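Local coordinates for ESAT-6-like protein MAB_3113 (Mycobacterium abscessus, PDB 4I0X), which belongs to the WXG100 family of ESAT-6-like proteins, forms a complex with its partner MAB_3112 and is probably secreted, though its precise function is unknown, at residues 32-37 against 63-68; 48-51 against 57-60. The protein carries 4 engineered substitutions. One frame throughout, in Å; residues are numbered along the deposited sequence.

Contact 1 (32-37 against 63-68)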
ATOM      1  N   GLU B  32      -3.907  -4.861  -6.322  1.00 12.59           N
ATOM      2  CA  GLU B  32      -5.015  -5.071  -7.220  1.00 13.91           C
ATOM      3  C   GLU B  32      -5.554  -3.734  -7.721  1.00 13.72           C
ATOM      4  O   GLU B  32      -5.868  -3.576  -8.905  1.00 14.69           O
ATOM      5  CB  GLU B  32      -6.129  -5.856  -6.524  1.00 14.78           C
ATOM      6  CG  GLU B  32      -7.333  -6.128  -7.368  1.00 27.43           C
ATOM      7  CD  GLU B  32      -8.402  -6.937  -6.629  1.00 49.22           C
ATOM      8  OE1 GLU B  32      -8.243  -7.182  -5.406  1.00 59.12           O
ATOM      9  OE2 GLU B  32      -9.404  -7.329  -7.271  1.00 53.68           O
ATOM     10  N   ASN B  33      -5.721  -2.778  -6.826  1.00 12.72           N
ATOM     11  CA  ASN B  33      -6.364  -1.535  -7.247  1.00 12.84           C
ATOM     12  C   ASN B  33      -5.461  -0.545  -7.959  1.00 12.33           C
ATOM     13  O   ASN B  33      -5.928   0.197  -8.840  1.00 12.85           O
ATOM     14  CB  ASN B  33      -7.073  -0.879  -6.075  1.00 12.58           C
ATOM     15  CG  ASN B  33      -8.338  -1.593  -5.734  1.00 13.76           C
ATOM     16  OD1 ASN B  33      -9.369  -1.467  -6.441  1.00 15.09           O
ATOM     17  ND2 ASN B  33      -8.282  -2.387  -4.684  1.00 14.27           N
ATOM     18  N   LEU B  34      -4.184  -0.530  -7.579  1.00 12.66           N
ATOM     19  CA  LEU B  34      -3.168   0.192  -8.332  1.00 12.95           C
ATOM     20  C   LEU B  34      -3.068  -0.386  -9.746  1.00 13.31           C
ATOM     21  O   LEU B  34      -2.919   0.348 -10.697  1.00 12.88           O
ATOM     22  CB  LEU B  34      -1.802   0.108  -7.648  1.00 11.73           C
ATOM     23  CG  LEU B  34      -1.587   0.855  -6.340  1.00 13.20           C
ATOM     24  CD1 LEU B  34      -0.180   0.660  -5.790  1.00 11.41           C
ATOM     25  CD2 LEU B  34      -1.861   2.355  -6.486  1.00 12.91           C
ATOM     26  N   ASP B  35      -3.167  -1.714  -9.879  1.00 13.20           N
ATOM     27  CA  ASP B  35      -3.184  -2.363 -11.183  1.00 17.76           C
ATOM     28  C   ASP B  35      -4.337  -1.866 -12.052  1.00 16.61           C
ATOM     29  O   ASP B  35      -4.184  -1.656 -13.268  1.00 16.47           O
ATOM     30  CB  ASP B  35      -3.313  -3.893 -11.018  1.00 23.58           C
ATOM     31  CG  ASP B  35      -1.996  -4.571 -10.720  1.00 38.98           C
ATOM     32  OD1 ASP B  35      -1.019  -3.877 -10.356  1.00 42.36           O
ATOM     33  OD2 ASP B  35      -1.941  -5.820 -10.840  1.00 52.74           O
ATOM     34  N   GLN B  36      -5.508  -1.710 -11.436  1.00 15.36           N
ATOM     35  CA  GLN B  36      -6.693  -1.294 -12.185  1.00 16.46           C
ATOM     36  C   GLN B  36      -6.534   0.168 -12.626  1.00 15.89           C
ATOM     37  O   GLN B  36      -6.854   0.548 -13.756  1.00 17.34           O
ATOM     38  CB  GLN B  36      -7.956  -1.497 -11.331  1.00 18.23           C
ATOM     39  CG  GLN B  36      -9.186  -1.031 -12.033  1.00 36.30           C
ATOM     40  CD  GLN B  36     -10.494  -1.302 -11.276  1.00 44.62           C
ATOM     41  OE1 GLN B  36     -10.553  -2.097 -10.326  1.00 33.54           O
ATOM     42  NE2 GLN B  36     -11.557  -0.621 -11.715  1.00 49.63           N
ATOM     43  N   LEU B  37      -6.019   0.980 -11.720  1.00 14.51           N
ATOM     44  CA  LEU B  37      -5.757   2.391 -11.984  1.00 16.85           C
ATOM     45  C   LEU B  37      -4.727   2.561 -13.101  1.00 16.27           C
ATOM     46  O   LEU B  37      -4.951   3.323 -14.044  1.00 19.33           O
ATOM     47  CB  LEU B  37      -5.259   3.058 -10.705  1.00 14.12           C
ATOM     48  CG  LEU B  37      -4.902   4.539 -10.769  1.00 23.54           C
ATOM     49  CD1 LEU B  37      -5.991   5.297 -11.472  1.00 27.36           C
ATOM     50  CD2 LEU B  37      -4.690   5.064  -9.353  1.00 24.18           C
ATOM     51  N   LYS B  63       5.414   6.582 -10.650  1.00 16.44           N
ATOM     52  CA  LYS B  63       6.728   6.280 -10.165  1.00 17.56           C
ATOM     53  C   LYS B  63       6.671   6.168  -8.640  1.00 16.87           C
ATOM     54  O   LYS B  63       7.190   5.240  -8.082  1.00 16.80           O
ATOM     55  CB  LYS B  63       7.733   7.329 -10.635  1.00 19.49           C
ATOM     56  CG  LYS B  63       9.183   7.077 -10.158  1.00 23.99           C
ATOM     57  CD  LYS B  63       9.681   5.670 -10.526  1.00 32.46           C
ATOM     58  CE  LYS B  63      11.217   5.542 -10.372  1.00 35.97           C
ATOM     59  NZ  LYS B  63      11.949   6.427 -11.360  1.00 36.97           N
ATOM     60  N   GLU B  64       6.001   7.102  -7.972  1.00 20.51           N
ATOM     61  CA  GLU B  64       5.996   7.092  -6.516  1.00 17.37           C
ATOM     62  C   GLU B  64       5.281   5.866  -5.993  1.00 19.28           C
ATOM     63  O   GLU B  64       5.780   5.179  -5.094  1.00 18.65           O
ATOM     64  CB  GLU B  64       5.362   8.362  -5.943  1.00 17.50           C
ATOM     65  CG  GLU B  64       6.180   9.576  -6.180  1.00 33.10           C
ATOM     66  CD  GLU B  64       5.395  10.858  -6.022  1.00 48.05           C
ATOM     67  OE1 GLU B  64       5.897  11.927  -6.459  1.00 54.31           O
ATOM     68  OE2 GLU B  64       4.282  10.794  -5.453  1.00 51.29           O
ATOM     69  N   TRP B  65       4.121   5.547  -6.546  1.00 15.28           N
ATOM     70  CA  TRP B  65       3.407   4.440  -5.956  1.00 12.42           C
ATOM     71  C   TRP B  65       3.974   3.080  -6.283  1.00 12.51           C
ATOM     72  O   TRP B  65       3.783   2.149  -5.517  1.00 13.95           O
ATOM     73  CB  TRP B  65       1.910   4.501  -6.211  1.00 15.98           C
ATOM     74  CG  TRP B  65       1.375   4.219  -7.555  1.00 11.72           C
ATOM     75  CD1 TRP B  65       1.520   3.108  -8.288  1.00 14.31           C
ATOM     76  CD2 TRP B  65       0.503   5.083  -8.285  1.00 15.41           C
ATOM     77  NE1 TRP B  65       0.793   3.218  -9.460  1.00 17.08           N
ATOM     78  CE2 TRP B  65       0.166   4.432  -9.472  1.00 17.89           C
ATOM     79  CE3 TRP B  65      -0.012   6.364  -8.041  1.00 20.87           C
ATOM     80  CZ2 TRP B  65      -0.657   5.012 -10.429  1.00 23.59           C
ATOM     81  CZ3 TRP B  65      -0.817   6.935  -8.987  1.00 25.53           C
ATOM     82  CH2 TRP B  65      -1.141   6.258 -10.163  1.00 24.25           C
ATOM     83  N   MET B  66       4.682   2.987  -7.406  1.00 15.37           N
ATOM     84  CA  MET B  66       5.333   1.767  -7.826  1.00 17.23           C
ATOM     85  C   MET B  66       6.510   1.499  -6.894  1.00 18.81           C
ATOM     86  O   MET B  66       6.697   0.390  -6.431  1.00 15.52           O
ATOM     87  CB  MET B  66       5.843   1.906  -9.265  1.00 15.91           C
ATOM     88  CG  MET B  66       6.486   0.666  -9.847  1.00 32.32           C
ATOM     89  SD  MET B  66       6.917   0.908 -11.591  1.00 42.77           S
ATOM     90  CE  MET B  66       8.443   1.843 -11.422  1.00 54.33           C
ATOM     91  N   ASP B  67       7.330   2.504  -6.648  1.00 15.80           N
ATOM     92  CA  ASP B  67       8.452   2.294  -5.761  1.00 16.77           C
ATOM     93  C   ASP B  67       7.921   2.016  -4.376  1.00 15.51           C
ATOM     94  O   ASP B  67       8.462   1.162  -3.656  1.00 20.44           O
ATOM     95  CB  ASP B  67       9.389   3.500  -5.752  1.00 18.44           C
ATOM     96  CG  ASP B  67      10.172   3.645  -7.050  1.00 40.75           C
ATOM     97  OD1 ASP B  67      10.296   2.634  -7.783  1.00 32.30           O
ATOM     98  OD2 ASP B  67      10.649   4.770  -7.336  1.00 40.97           O
ATOM     99  N   ALA B  68       6.853   2.718  -3.986  1.00 17.01           N
ATOM    100  CA  ALA B  68       6.242   2.482  -2.664  1.00 19.55           C
ATOM    101  C   ALA B  68       5.610   1.097  -2.530  1.00 22.05           C
ATOM    102  O   ALA B  68       5.733   0.441  -1.494  1.00 19.55           O
ATOM    103  CB  ALA B  68       5.227   3.541  -2.364  1.00 23.65           C
TER

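Contact 2 (48-51 against 57-60). Engineered in segment 48-51: Ala51 (natural residue Thr). Engineered in segment 57-60: Gln60 (natural residue Glu).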
ATOM      1  N   GLY B  48      -2.786   9.057 -26.434  1.00 26.19           N
ATOM      2  CA  GLY B  48      -2.373  10.433 -26.625  1.00 26.09           C
ATOM      3  C   GLY B  48      -3.272  11.466 -25.981  1.00 24.92           C
ATOM      4  O   GLY B  48      -3.005  12.665 -26.063  1.00 30.24           O
ATOM      5  N   GLN B  49      -4.354  11.025 -25.354  1.00 29.78           N
ATOM      6  CA  GLN B  49      -5.251  11.951 -24.704  1.00 25.68           C
ATOM      7  C   GLN B  49      -4.519  12.608 -23.558  1.00 25.75           C
ATOM      8  O   GLN B  49      -4.828  13.743 -23.211  1.00 26.80           O
ATOM      9  CB  GLN B  49      -6.514  11.263 -24.190  1.00 31.34           C
ATOM     10  CG  GLN B  49      -7.464  12.235 -23.447  1.00 38.06           C
ATOM     11  CD  GLN B  49      -8.737  11.559 -22.968  1.00 41.32           C
ATOM     12  OE1 GLN B  49      -9.272  10.683 -23.651  1.00 44.27           O
ATOM     13  NE2 GLN B  49      -9.220  11.950 -21.789  1.00 37.83           N
ATOM     14  N   TRP B  50      -3.569  11.886 -22.955  1.00 28.48           N
ATOM     15  CA  TRP B  50      -2.720  12.465 -21.920  1.00 28.86           C
ATOM     16  C   TRP B  50      -1.315  12.570 -22.476  1.00 24.82           C
ATOM     17  O   TRP B  50      -0.614  11.565 -22.618  1.00 28.86           O
ATOM     18  CB  TRP B  50      -2.648  11.616 -20.654  1.00 19.91           C
ATOM     19  CG  TRP B  50      -3.879  11.578 -19.820  1.00 20.54           C
ATOM     20  CD1 TRP B  50      -5.090  12.148 -20.100  1.00 26.26           C
ATOM     21  CD2 TRP B  50      -4.015  10.939 -18.560  1.00 20.44           C
ATOM     22  NE1 TRP B  50      -5.974  11.889 -19.082  1.00 27.51           N
ATOM     23  CE2 TRP B  50      -5.336  11.143 -18.126  1.00 27.60           C
ATOM     24  CE3 TRP B  50      -3.152  10.203 -17.755  1.00 20.84           C
ATOM     25  CZ2 TRP B  50      -5.807  10.629 -16.923  1.00 23.89           C
ATOM     26  CZ3 TRP B  50      -3.625   9.698 -16.569  1.00 20.05           C
ATOM     27  CH2 TRP B  50      -4.935   9.908 -16.163  1.00 19.90           C
ATOM     28  N   ALA B  51      -0.906  13.795 -22.740  1.00 28.99           N
ATOM     29  CA  ALA B  51       0.403  14.092 -23.318  1.00 28.35           C
ATOM     30  C   ALA B  51       0.985  15.269 -22.548  1.00 33.18           C
ATOM     31  O   ALA B  51       0.281  15.899 -21.741  1.00 36.92           O
ATOM     32  CB  ALA B  51       0.264  14.439 -24.787  1.00 29.13           C
ATOM     33  N   ALA B  57       2.532  14.365 -15.019  1.00 21.25           N
ATOM     34  CA  ALA B  57       1.886  14.276 -13.702  1.00 19.15           C
ATOM     35  C   ALA B  57       1.584  12.821 -13.374  1.00 17.70           C
ATOM     36  O   ALA B  57       1.903  12.313 -12.277  1.00 17.23           O
ATOM     37  CB  ALA B  57       0.607  15.119 -13.679  1.00 19.10           C
ATOM     38  N   TYR B  58       1.032  12.118 -14.353  1.00 20.21           N
ATOM     39  CA  TYR B  58       0.730  10.715 -14.148  1.00 18.79           C
ATOM     40  C   TYR B  58       2.006   9.929 -13.899  1.00 16.55           C
ATOM     41  O   TYR B  58       2.092   9.100 -12.986  1.00 18.55           O
ATOM     42  CB  TYR B  58       0.011  10.096 -15.342  1.00 21.82           C
ATOM     43  CG  TYR B  58      -0.129   8.620 -15.122  1.00 23.11           C
ATOM     44  CD1 TYR B  58      -0.944   8.139 -14.101  1.00 20.08           C
ATOM     45  CD2 TYR B  58       0.589   7.707 -15.881  1.00 22.47           C
ATOM     46  CE1 TYR B  58      -1.054   6.796 -13.864  1.00 23.43           C
ATOM     47  CE2 TYR B  58       0.486   6.357 -15.649  1.00 25.43           C
ATOM     48  CZ  TYR B  58      -0.334   5.904 -14.633  1.00 26.83           C
ATOM     49  OH  TYR B  58      -0.449   4.551 -14.381  1.00 29.37           O
ATOM     50  N   SER B  59       3.001  10.194 -14.723  1.00 17.77           N
ATOM     51  CA  SER B  59       4.226   9.461 -14.662  1.00 18.51           C
ATOM     52  C   SER B  59       4.858   9.620 -13.241  1.00 18.42           C
ATOM     53  O   SER B  59       5.360   8.662 -12.666  1.00 18.21           O
ATOM     54  CB  SER B  59       5.148   9.904 -15.801  1.00 20.35           C
ATOM     55  OG  SER B  59       6.371   9.242 -15.735  1.00 27.42           O
ATOM     56  N   GLN B  60       4.792  10.826 -12.690  1.00 18.77           N
ATOM     57  CA  GLN B  60       5.394  11.113 -11.392  1.00 19.15           C
ATOM     58  C   GLN B  60       4.701  10.342 -10.290  1.00 17.58           C
ATOM     59  O   GLN B  60       5.360   9.748  -9.460  1.00 17.62           O
ATOM     60  CB  GLN B  60       5.285  12.608 -11.084  1.00 24.61           C
ATOM     61  CG  GLN B  60       6.376  13.153 -10.210  1.00 36.01           C
ATOM     62  CD  GLN B  60       7.532  13.731 -11.022  1.00 45.86           C
ATOM     63  OE1 GLN B  60       7.326  14.447 -12.008  1.00 48.66           O
ATOM     64  NE2 GLN B  60       8.751  13.429 -10.603  1.00 44.86           N
TER

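Contact 1 (32-37 against 63-68)
In the antiparallel helical hairpin characteristic of the WXG100 family, Leu34 and Leu37 of helix 11-47 pack against the indole of Trp65 on helix 52-87. Leu34 delivers the main contact: its CD2 methyl stands over one face of the indole, 3.8 Å from the centroid of the five-membered ring and only 7° off the ring normal, a CH-pi contact. The same CD2 lies 3.9 Å from Trp65 CG, while the other branch, Leu34 CD1, reaches Trp65 CD1 at 3.9 Å. Leu37 serves the far end of the ring system, its CD2 coming obliquely to within 3.8 Å of Trp65 CH2. One turn of helix thus places two leucines along the length of the indole, one at the pyrrole and one at the benzo end. Trp65 CG sits in the crowded position between backbone N and carbonyl carbon (chi1 72°), from which the indole reaches across toward 32-37, leaning back toward the N-terminal side of its own helix. No hydrogen bond joins 32-37 to 63-68. The polar edge of the ring is nevertheless satisfied, since Trp65 NE1 is hydrogen-bonded to Glu38 OE2 one residue beyond Leu37, which helps to fix the rotation of the indole. The ring of His62 also meets Trp65 at a steep angle. The MAB_3112 chain packs beside the contact, with its Leu63 on Leu37 and its Gly55 on Ala68.

Contact 2 (48-51 against 57-60)
Trp50 is the tryptophan of the WXG motif, in the turn between helices 11-47 and 52-87, and its indole meets Tyr58 near the start of the second helix. The middle residue of the motif, Ala51, is an engineered substitution for threonine. Aromatic and apolar packing accounts for everything between 48-51 and 57-60. The six-membered ring of Trp50 and the Tyr58 ring form an oblique pair, with centroids 5.8 Å apart and planes at 56°. The two side chains cross at about a right angle, and Trp50 touches with the CE3-CZ3 side of its benzo ring. With Tyr58 CG anti to the backbone N (chi1 174°), the CB methylene, CG and CD1 of the tyrosine all come to Trp50 CZ3.

Polar bonds all run to other partners. Tyr58 OH is hydrogen-bonded to Gln42 OE1, tethering the far end of the phenol to helix 11-47, and the backbone of Trp50 is hydrogen-bonded to that of Leu44. Gly48, with phi 90°, is where the chain leaves helical geometry ahead of the motif. Further packing places Trp50 in the dimer: its side chain touches Ala41 and Leu44 of helix 11-47, and its ring makes an edge-to-face contact with Phe77 of the MAB_3112 chain.

Trp50 CZ3 is 3.9 Å from Tyr58 CB and 4.0 Å from Tyr58 CD1, and CD1 lies at the indole edge, in its plane.

Both contacts belong to one helical hairpin and share helix 52-87. Along the chain, contact 2 is nested inside contact 1: segment 32-37 comes first, then 48-51 and 57-60 at the turn, and finally 63-68. Their centres are about 15 Å apart. The centre of contact 1 lies about 8 Å from the centre of the chain, that of contact 2 about 23 Å; contact 1 lies partway along the hairpin, contact 2 at the turn that carries the WXG motif. They meet where Trp65 CH2 packs on Tyr58 CE1 at 3.7 Å, so Trp50, Tyr58 and Trp65 touch in succession from the turn into the hairpin. The MAB_3112 chain packs against both.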